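Local atomic coordinates of separin (Saccharomyces cerevisiae, PDB entry 5U1T), a protein that cleaves the cohesin subunit MCD1/SCC1 at the onset of anaphase as a caspase-like cysteine protease, and is held inactive by securin for most of the cell cycle. Residues A[798-803]-A[810-815]; A[818-823]-A[837-842]. One frame throughout, in Å; residues are numbered along the deposited sequence.

Interaction 1 (A[798-803]-A[810-815]); sequences QLIKIH and RDCEFY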
ATOM      1  N   GLN A 798       9.423  -6.897  -5.813  1.00 55.71           N
ATOM      2  CA  GLN A 798       9.451  -6.902  -7.262  1.00 57.84           C
ATOM      3  C   GLN A 798      10.843  -6.600  -7.833  1.00 58.60           C
ATOM      4  O   GLN A 798      11.300  -7.291  -8.738  1.00 56.56           O
ATOM      5  CB  GLN A 798       8.440  -5.900  -7.818  1.00 57.06           C
ATOM      6  CG  GLN A 798       7.932  -6.249  -9.207  1.00 62.22           C
ATOM      7  CD  GLN A 798       7.627  -7.737  -9.345  1.00 66.29           C
ATOM      8  OE1 GLN A 798       6.690  -8.266  -8.734  1.00 68.67           O
ATOM      9  NE2 GLN A 798       8.452  -8.430 -10.127  1.00 74.41           N
ATOM     10  N   LEU A 799      11.502  -5.564  -7.318  1.00 56.51           N
ATOM     11  CA  LEU A 799      12.805  -5.158  -7.826  1.00 54.50           C
ATOM     12  C   LEU A 799      13.832  -6.267  -7.615  1.00 60.88           C
ATOM     13  O   LEU A 799      14.589  -6.605  -8.536  1.00 58.40           O
ATOM     14  CB  LEU A 799      13.288  -3.875  -7.157  1.00 49.23           C
ATOM     15  CG  LEU A 799      12.955  -2.542  -7.823  1.00 57.04           C
ATOM     16  CD1 LEU A 799      13.132  -1.415  -6.814  1.00 62.87           C
ATOM     17  CD2 LEU A 799      13.808  -2.276  -9.039  1.00 55.13           C
ATOM     18  N   ILE A 800      13.848  -6.834  -6.408  1.00 54.51           N
ATOM     19  CA  ILE A 800      14.735  -7.944  -6.105  1.00 50.17           C
ATOM     20  C   ILE A 800      14.443  -9.132  -7.023  1.00 50.83           C
ATOM     21  O   ILE A 800      15.353  -9.690  -7.607  1.00 53.89           O
ATOM     22  CB  ILE A 800      14.629  -8.356  -4.630  1.00 54.80           C
ATOM     23  CG1 ILE A 800      15.062  -7.179  -3.734  1.00 54.23           C
ATOM     24  CG2 ILE A 800      15.471  -9.583  -4.369  1.00 46.65           C
ATOM     25  CD1 ILE A 800      15.041  -7.437  -2.222  1.00 49.20           C
ATOM     26  N   LYS A 801      13.178  -9.501  -7.172  1.00 53.68           N
ATOM     27  CA  LYS A 801      12.810 -10.555  -8.088  1.00 46.99           C
ATOM     28  C   LYS A 801      13.294 -10.242  -9.510  1.00 54.30           C
ATOM     29  O   LYS A 801      13.766 -11.139 -10.213  1.00 59.98           O
ATOM     30  CB  LYS A 801      11.295 -10.777  -8.073  1.00 47.66           C
ATOM     31  CG  LYS A 801      10.758 -11.671  -6.942  1.00 48.42           C
ATOM     32  CD  LYS A 801       9.221 -11.644  -6.957  1.00 52.65           C
ATOM     33  CE  LYS A 801       8.573 -12.959  -6.494  1.00 64.19           C
ATOM     34  NZ  LYS A 801       7.091 -13.045  -6.808  1.00 80.61           N
ATOM     35  N   ILE A 802      13.208  -8.990  -9.940  1.00 50.27           N
ATOM     36  CA  ILE A 802      13.579  -8.674 -11.321  1.00 57.44           C
ATOM     37  C   ILE A 802      15.087  -8.862 -11.520  1.00 58.62           C
ATOM     38  O   ILE A 802      15.541  -9.325 -12.569  1.00 58.37           O
ATOM     39  CB  ILE A 802      13.184  -7.234 -11.731  1.00 59.36           C
ATOM     40  CG1 ILE A 802      11.666  -7.044 -11.731  1.00 57.37           C
ATOM     41  CG2 ILE A 802      13.688  -6.909 -13.126  1.00 50.87           C
ATOM     42  CD1 ILE A 802      11.244  -5.595 -11.953  1.00 55.93           C
ATOM     43  N   HIS A 803      15.854  -8.533 -10.489  1.00 55.38           N
ATOM     44  CA  HIS A 803      17.293  -8.633 -10.547  1.00 51.69           C
ATOM     45  C   HIS A 803      17.808 -10.061 -10.285  1.00 56.26           C
ATOM     46  O   HIS A 803      18.929 -10.397 -10.671  1.00 58.36           O
ATOM     47  CB  HIS A 803      17.911  -7.632  -9.571  1.00 54.39           C
ATOM     48  CG  HIS A 803      17.749  -6.204 -10.002  1.00 58.96           C
ATOM     49  ND1 HIS A 803      18.728  -5.517 -10.688  1.00 68.50           N
ATOM     50  CD2 HIS A 803      16.715  -5.340  -9.866  1.00 59.04           C
ATOM     51  CE1 HIS A 803      18.309  -4.289 -10.945  1.00 65.29           C
ATOM     52  NE2 HIS A 803      17.090  -4.157 -10.458  1.00 62.37           N
ATOM     53  N   ARG A 810      24.706  -7.994  -7.565  1.00 64.75           N
ATOM     54  CA  ARG A 810      25.054  -6.659  -7.105  1.00 66.19           C
ATOM     55  C   ARG A 810      23.831  -5.843  -6.663  1.00 66.80           C
ATOM     56  O   ARG A 810      23.830  -5.224  -5.595  1.00 65.60           O
ATOM     57  CB  ARG A 810      25.816  -5.910  -8.203  1.00 67.54           C
ATOM     58  CG  ARG A 810      26.559  -4.665  -7.699  1.00 73.59           C
ATOM     59  CD  ARG A 810      27.115  -3.829  -8.847  1.00 73.80           C
ATOM     60  NE  ARG A 810      28.434  -4.273  -9.304  1.00 76.11           N
ATOM     61  CZ  ARG A 810      29.563  -3.576  -9.133  1.00 77.58           C
ATOM     62  NH1 ARG A 810      30.728  -4.043  -9.585  1.00 73.71           N
ATOM     63  NH2 ARG A 810      29.532  -2.403  -8.506  1.00 87.27           N
ATOM     64  N   ASP A 811      22.786  -5.847  -7.481  1.00 62.84           N
ATOM     65  CA  ASP A 811      21.619  -5.024  -7.188  1.00 65.79           C
ATOM     66  C   ASP A 811      20.745  -5.669  -6.142  1.00 65.63           C
ATOM     67  O   ASP A 811      20.036  -4.987  -5.417  1.00 64.53           O
ATOM     68  CB  ASP A 811      20.792  -4.777  -8.441  1.00 66.58           C
ATOM     69  CG  ASP A 811      21.548  -4.007  -9.490  1.00 69.83           C
ATOM     70  OD1 ASP A 811      21.494  -2.763  -9.454  1.00 76.84           O
ATOM     71  OD2 ASP A 811      22.189  -4.641 -10.349  1.00 68.05           O
ATOM     72  N   CYS A 812      20.792  -6.990  -6.083  1.00 63.33           N
ATOM     73  CA  CYS A 812      19.990  -7.722  -5.126  1.00 57.63           C
ATOM     74  C   CYS A 812      20.496  -7.466  -3.723  1.00 60.77           C
ATOM     75  O   CYS A 812      19.714  -7.249  -2.791  1.00 54.88           O
ATOM     76  CB  CYS A 812      20.005  -9.217  -5.445  1.00 56.72           C
ATOM     77  SG  CYS A 812      18.883  -9.671  -6.780  1.00 55.51           S
ATOM     78  N   GLU A 813      21.815  -7.487  -3.581  1.00 59.36           N
ATOM     79  CA  GLU A 813      22.420  -7.179  -2.303  1.00 61.36           C
ATOM     80  C   GLU A 813      22.012  -5.789  -1.863  1.00 62.59           C
ATOM     81  O   GLU A 813      21.697  -5.580  -0.698  1.00 65.15           O
ATOM     82  CB  GLU A 813      23.936  -7.282  -2.375  1.00 59.64           C
ATOM     83  CG  GLU A 813      24.455  -8.693  -2.305  1.00 60.36           C
ATOM     84  CD  GLU A 813      24.006  -9.431  -1.055  1.00 59.86           C
ATOM     85  OE1 GLU A 813      23.087 -10.268  -1.155  1.00 54.74           O
ATOM     86  OE2 GLU A 813      24.584  -9.191   0.027  1.00 64.76           O
ATOM     87  N   PHE A 814      22.004  -4.839  -2.793  1.00 61.66           N
ATOM     88  CA  PHE A 814      21.706  -3.460  -2.436  1.00 65.09           C
ATOM     89  C   PHE A 814      20.282  -3.330  -1.909  1.00 67.34           C
ATOM     90  O   PHE A 814      20.033  -2.734  -0.850  1.00 58.43           O
ATOM     91  CB  PHE A 814      21.899  -2.533  -3.634  1.00 64.72           C
ATOM     92  CG  PHE A 814      21.592  -1.094  -3.329  1.00 64.84           C
ATOM     93  CD1 PHE A 814      20.293  -0.596  -3.464  1.00 65.64           C
ATOM     94  CD2 PHE A 814      22.591  -0.239  -2.897  1.00 63.38           C
ATOM     95  CE1 PHE A 814      19.999   0.741  -3.170  1.00 68.97           C
ATOM     96  CE2 PHE A 814      22.304   1.093  -2.609  1.00 66.78           C
ATOM     97  CZ  PHE A 814      21.005   1.582  -2.744  1.00 65.75           C
ATOM     98  N   TYR A 815      19.349  -3.891  -2.670  1.00 64.93           N
ATOM     99  CA  TYR A 815      17.945  -3.765  -2.356  1.00 59.88           C
ATOM    100  C   TYR A 815      17.591  -4.545  -1.106  1.00 58.62           C
ATOM    101  O   TYR A 815      16.876  -4.048  -0.244  1.00 54.74           O
ATOM    102  CB  TYR A 815      17.124  -4.211  -3.551  1.00 52.03           C
ATOM    103  CG  TYR A 815      17.083  -3.135  -4.587  1.00 57.12           C
ATOM    104  CD1 TYR A 815      16.706  -1.853  -4.242  1.00 64.29           C
ATOM    105  CD2 TYR A 815      17.458  -3.372  -5.901  1.00 66.65           C
ATOM    106  CE1 TYR A 815      16.668  -0.846  -5.175  1.00 65.93           C
ATOM    107  CE2 TYR A 815      17.427  -2.359  -6.850  1.00 65.05           C
ATOM    108  CZ  TYR A 815      17.032  -1.097  -6.470  1.00 65.99           C
ATOM    109  OH  TYR A 815      16.988  -0.068  -7.382  1.00 74.58           O
TER
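Asp-811 lies beside the imidazole of His-803, its carboxylate plane turned 34° from the ring. The carboxylate oxygens look elsewhere: OD2 is hydrogen-bonded to Ser-808 OG, and OD1 to an aromatic side chain of the other protein in the assembly. One residue on, Cys-812 SG packs against His-803 CB and the backbone O of Ile-800, each 3.6 Å away, with Ile-800 CG2 a little farther at 4.2 Å. The CA atoms of Cys-812 and Ile-800 are also the nearest such pair here. This is an antiparallel helical hairpin: the local axes of helices 782-805 and 809-825 run at 162° to each other and come within 8.8 Å, joined by a very short link. A turn later, Tyr-815 spans the interface. Its CB meets Ile-800 CG1 at 3.6 Å, while CG sits beside its own backbone N (chi1 -79°), placing one ring face under Leu-799 CD1 and the CE2 rim near the His-803 ring. Leu-799 CD1 is 4.2 Å from the ring centroid, a CH-pi contact; the His-803 ring approaches obliquely, centroids 5.7 Å apart. With an alanine at His-803 the imidazole would be gone, which would probably leave a gap beside Asp-811 CB and the CE2 rim of Tyr-815. Tyr-815 OH is hydrogen-bonded to an acidic side chain of the other protein.

Interaction 2 (A[818-823]-A[837-842]); sequences ELSRII and HFLHRY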
ATOM      1  N   GLU A 818      18.529  -2.580   1.744  1.00 62.19           N
ATOM      2  CA  GLU A 818      17.646  -1.465   2.013  1.00 58.51           C
ATOM      3  C   GLU A 818      16.375  -1.971   2.665  1.00 63.74           C
ATOM      4  O   GLU A 818      15.883  -1.379   3.615  1.00 70.31           O
ATOM      5  CB  GLU A 818      17.321  -0.693   0.735  1.00 58.75           C
ATOM      6  CG  GLU A 818      18.421   0.256   0.293  1.00 58.48           C
ATOM      7  CD  GLU A 818      18.656   1.360   1.309  1.00 71.97           C
ATOM      8  OE1 GLU A 818      17.679   2.085   1.637  1.00 73.62           O
ATOM      9  OE2 GLU A 818      19.806   1.499   1.797  1.00 71.18           O
ATOM     10  N   LEU A 819      15.847  -3.081   2.170  1.00 61.97           N
ATOM     11  CA  LEU A 819      14.581  -3.599   2.677  1.00 59.46           C
ATOM     12  C   LEU A 819      14.747  -4.060   4.110  1.00 63.63           C
ATOM     13  O   LEU A 819      13.924  -3.758   4.973  1.00 68.88           O
ATOM     14  CB  LEU A 819      14.073  -4.745   1.799  1.00 54.24           C
ATOM     15  CG  LEU A 819      13.164  -5.801   2.432  1.00 54.74           C
ATOM     16  CD1 LEU A 819      11.859  -5.189   2.833  1.00 63.58           C
ATOM     17  CD2 LEU A 819      12.934  -6.920   1.454  1.00 58.88           C
ATOM     18  N   SER A 820      15.822  -4.798   4.351  1.00 64.31           N
ATOM     19  CA  SER A 820      16.102  -5.353   5.663  1.00 64.55           C
ATOM     20  C   SER A 820      16.105  -4.247   6.722  1.00 70.32           C
ATOM     21  O   SER A 820      15.498  -4.377   7.795  1.00 70.96           O
ATOM     22  CB  SER A 820      17.439  -6.078   5.636  1.00 58.81           C
ATOM     23  OG  SER A 820      17.589  -6.930   6.749  1.00 65.03           O
ATOM     24  N   ARG A 821      16.778  -3.154   6.381  1.00 64.84           N
ATOM     25  CA  ARG A 821      16.916  -1.984   7.226  1.00 67.39           C
ATOM     26  C   ARG A 821      15.554  -1.447   7.659  1.00 68.80           C
ATOM     27  O   ARG A 821      15.287  -1.262   8.852  1.00 70.22           O
ATOM     28  CB  ARG A 821      17.698  -0.907   6.468  1.00 67.36           C
ATOM     29  CG  ARG A 821      18.287   0.196   7.316  1.00 66.72           C
ATOM     30  CD  ARG A 821      18.816   1.314   6.438  1.00 66.40           C
ATOM     31  NE  ARG A 821      17.812   2.356   6.217  1.00 73.99           N
ATOM     32  CZ  ARG A 821      17.696   3.050   5.088  1.00 75.69           C
ATOM     33  NH1 ARG A 821      18.519   2.792   4.077  1.00 71.10           N
ATOM     34  NH2 ARG A 821      16.759   3.988   4.960  1.00 73.96           N
ATOM     35  N   ILE A 822      14.700  -1.204   6.669  1.00 65.06           N
ATOM     36  CA  ILE A 822      13.353  -0.711   6.890  1.00 66.00           C
ATOM     37  C   ILE A 822      12.535  -1.649   7.798  1.00 72.97           C
ATOM     38  O   ILE A 822      11.935  -1.193   8.766  1.00 76.45           O
ATOM     39  CB  ILE A 822      12.631  -0.513   5.548  1.00 61.78           C
ATOM     40  CG1 ILE A 822      12.906   0.879   4.992  1.00 63.09           C
ATOM     41  CG2 ILE A 822      11.152  -0.652   5.712  1.00 62.47           C
ATOM     42  CD1 ILE A 822      14.326   1.119   4.525  1.00 71.04           C
ATOM     43  N   ILE A 823      12.494  -2.925   7.477  1.00 73.62           N
ATOM     44  CA  ILE A 823      11.753  -3.887   8.258  1.00 72.38           C
ATOM     45  C   ILE A 823      11.982  -3.722   9.729  1.00 74.85           C
ATOM     46  O   ILE A 823      11.071  -3.717  10.515  1.00 70.27           O
ATOM     47  CB  ILE A 823      12.265  -5.283   7.972  1.00 68.10           C
ATOM     48  CG1 ILE A 823      11.925  -5.693   6.569  1.00 70.72           C
ATOM     49  CG2 ILE A 823      11.655  -6.279   8.927  1.00 67.65           C
ATOM     50  CD1 ILE A 823      12.501  -7.033   6.235  1.00 65.98           C
ATOM     51  N   HIS A 837      10.142 -13.670   5.160  1.00 50.88           N
ATOM     52  CA  HIS A 837       9.925 -14.871   4.371  1.00 47.91           C
ATOM     53  C   HIS A 837      10.600 -14.716   3.035  1.00 55.10           C
ATOM     54  O   HIS A 837      11.217 -15.652   2.542  1.00 53.92           O
ATOM     55  CB  HIS A 837       8.434 -15.140   4.176  1.00 53.80           C
ATOM     56  CG  HIS A 837       8.121 -16.185   3.137  1.00 52.68           C
ATOM     57  ND1 HIS A 837       8.299 -17.535   3.355  1.00 53.88           N
ATOM     58  CD2 HIS A 837       7.596 -16.073   1.895  1.00 51.42           C
ATOM     59  CE1 HIS A 837       7.908 -18.205   2.288  1.00 53.55           C
ATOM     60  NE2 HIS A 837       7.470 -17.339   1.389  1.00 53.02           N
ATOM     61  N   PHE A 838      10.478 -13.518   2.464  1.00 53.64           N
ATOM     62  CA  PHE A 838      11.108 -13.186   1.196  1.00 48.43           C
ATOM     63  C   PHE A 838      12.632 -13.161   1.301  1.00 52.22           C
ATOM     64  O   PHE A 838      13.315 -13.771   0.488  1.00 50.23           O
ATOM     65  CB  PHE A 838      10.611 -11.843   0.697  1.00 48.72           C
ATOM     66  CG  PHE A 838      11.180 -11.453  -0.617  1.00 50.11           C
ATOM     67  CD1 PHE A 838      10.586 -11.879  -1.795  1.00 51.38           C
ATOM     68  CD2 PHE A 838      12.320 -10.669  -0.685  1.00 53.50           C
ATOM     69  CE1 PHE A 838      11.111 -11.525  -3.016  1.00 51.67           C
ATOM     70  CE2 PHE A 838      12.858 -10.314  -1.902  1.00 52.93           C
ATOM     71  CZ  PHE A 838      12.254 -10.736  -3.070  1.00 53.63           C
ATOM     72  N   LEU A 839      13.164 -12.457   2.293  1.00 49.52           N
ATOM     73  CA  LEU A 839      14.600 -12.351   2.443  1.00 52.78           C
ATOM     74  C   LEU A 839      15.204 -13.740   2.655  1.00 56.18           C
ATOM     75  O   LEU A 839      16.307 -14.052   2.181  1.00 55.52           O
ATOM     76  CB  LEU A 839      14.958 -11.413   3.598  1.00 52.40           C
ATOM     77  CG  LEU A 839      14.857  -9.927   3.243  1.00 55.89           C
ATOM     78  CD1 LEU A 839      15.099  -9.082   4.444  1.00 54.67           C
ATOM     79  CD2 LEU A 839      15.855  -9.559   2.168  1.00 59.14           C
ATOM     80  N   HIS A 840      14.454 -14.590   3.338  1.00 55.71           N
ATOM     81  CA  HIS A 840      14.946 -15.916   3.610  1.00 50.87           C
ATOM     82  C   HIS A 840      15.118 -16.688   2.304  1.00 57.56           C
ATOM     83  O   HIS A 840      16.150 -17.322   2.097  1.00 56.65           O
ATOM     84  CB  HIS A 840      14.020 -16.653   4.545  1.00 47.37           C
ATOM     85  CG  HIS A 840      14.332 -18.104   4.654  1.00 56.08           C
ATOM     86  ND1 HIS A 840      13.663 -19.066   3.924  1.00 54.30           N
ATOM     87  CD2 HIS A 840      15.261 -18.762   5.385  1.00 56.02           C
ATOM     88  CE1 HIS A 840      14.152 -20.255   4.221  1.00 54.20           C
ATOM     89  NE2 HIS A 840      15.123 -20.098   5.104  1.00 57.93           N
ATOM     90  N   ARG A 841      14.112 -16.637   1.430  1.00 53.43           N
ATOM     91  CA  ARG A 841      14.229 -17.243   0.109  1.00 53.92           C
ATOM     92  C   ARG A 841      15.425 -16.638  -0.632  1.00 60.97           C
ATOM     93  O   ARG A 841      16.162 -17.333  -1.329  1.00 55.17           O
ATOM     94  CB  ARG A 841      12.948 -17.054  -0.709  1.00 53.66           C
ATOM     95  CG  ARG A 841      13.058 -17.475  -2.186  1.00 59.96           C
ATOM     96  CD  ARG A 841      11.755 -17.161  -2.955  1.00 78.40           C
ATOM     97  NE  ARG A 841      11.872 -17.199  -4.418  1.00 79.62           N
ATOM     98  CZ  ARG A 841      11.786 -18.304  -5.166  1.00 83.12           C
ATOM     99  NH1 ARG A 841      11.907 -18.214  -6.489  1.00 85.87           N
ATOM    100  NH2 ARG A 841      11.595 -19.507  -4.606  1.00 85.76           N
ATOM    101  N   TYR A 842      15.625 -15.340  -0.467  1.00 54.95           N
ATOM    102  CA  TYR A 842      16.701 -14.686  -1.179  1.00 55.44           C
ATOM    103  C   TYR A 842      18.058 -15.199  -0.686  1.00 58.14           C
ATOM    104  O   TYR A 842      18.976 -15.369  -1.471  1.00 55.51           O
ATOM    105  CB  TYR A 842      16.609 -13.164  -1.027  1.00 52.26           C
ATOM    106  CG  TYR A 842      17.856 -12.472  -1.505  1.00 55.68           C
ATOM    107  CD1 TYR A 842      18.157 -12.417  -2.861  1.00 55.50           C
ATOM    108  CD2 TYR A 842      18.756 -11.909  -0.601  1.00 53.74           C
ATOM    109  CE1 TYR A 842      19.298 -11.807  -3.304  1.00 52.79           C
ATOM    110  CE2 TYR A 842      19.894 -11.301  -1.036  1.00 52.66           C
ATOM    111  CZ  TYR A 842      20.160 -11.253  -2.392  1.00 53.33           C
ATOM    112  OH  TYR A 842      21.296 -10.647  -2.846  1.00 60.76           O
TER
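Leu-819 and Leu-839 reach across the interface tip to tip, and this aliphatic meeting is the centre of the contact. Methyl CD2 of Leu-819 stands 4.0 Å from Leu-839 CG and the same distance from Leu-839 CD2. Leu-839 is the side chain that the opposing helix touches most, since its second branch is also engaged: CD1 lies 3.8 Å from Ile-823 CD1, again end against end, and 4.0 Å from Ser-820 CB. The two branches therefore divide the work, CD2 serving Leu-819 while CD1 serves Ser-820 and Ile-823. Leu-839 CG sits beside its own backbone N (chi1 -79°), and with CD1 extended, anti to CA, that branch reaches Ile-823 and Ser-820.

A single aromatic contact supplements these. Leu-819 CD2 comes obliquely within 4.4 Å of Phe-838 CD2, a loose approach. The Phe-838 ring is stacked on Phe-797 of helix 782-805, and Leu-819 touches Phe-796 of that same helix, so helix 782-805 helps to cover this side of the contact.

Charged groups stay within one segment or turn elsewhere. Glu-818 OE1 and Arg-821 NH1 form a salt bridge along segment 818-823 of helix 809-825, and Glu-818 OE1 is also hydrogen-bonded to an aromatic side chain of the other protein in the assembly.

Helices 809-825 and 829-845 are consecutive and antiparallel, with local axes 148° apart in direction and 11.3 Å apart at closest approach. At that spacing the backbones stay well separated, and only 149 Å² is buried. Between these segments cohesion accordingly rests on non-directional van der Waals contact between side-chain ends; a polar tie between the same two helices, Tyr-842 OH to Glu-813 OE1, lies a little farther along.

How the interactions relate
Followed from the N terminus, helix 782-805 turns back through a short link into helix 809-825, and interaction 1 closes that first turn. The chain then passes a second turn into helix 829-845, where interaction 2 closes the next loop. The two are in series, neither nesting nor crossing, and share helix 809-825, their centres lying about 11 Å apart. They also touch: Glu-813 OE1 and Tyr-842 OH form a probable hydrogen bond, and Ile-800 CD1 packs 3.6 Å from Phe-838 CE2. Thus helix 829-845 meets both predecessors, giving a three-helix cluster, whose middle helix also contacts Ser-1480 and Leu-1508 in the peptidase C50 region.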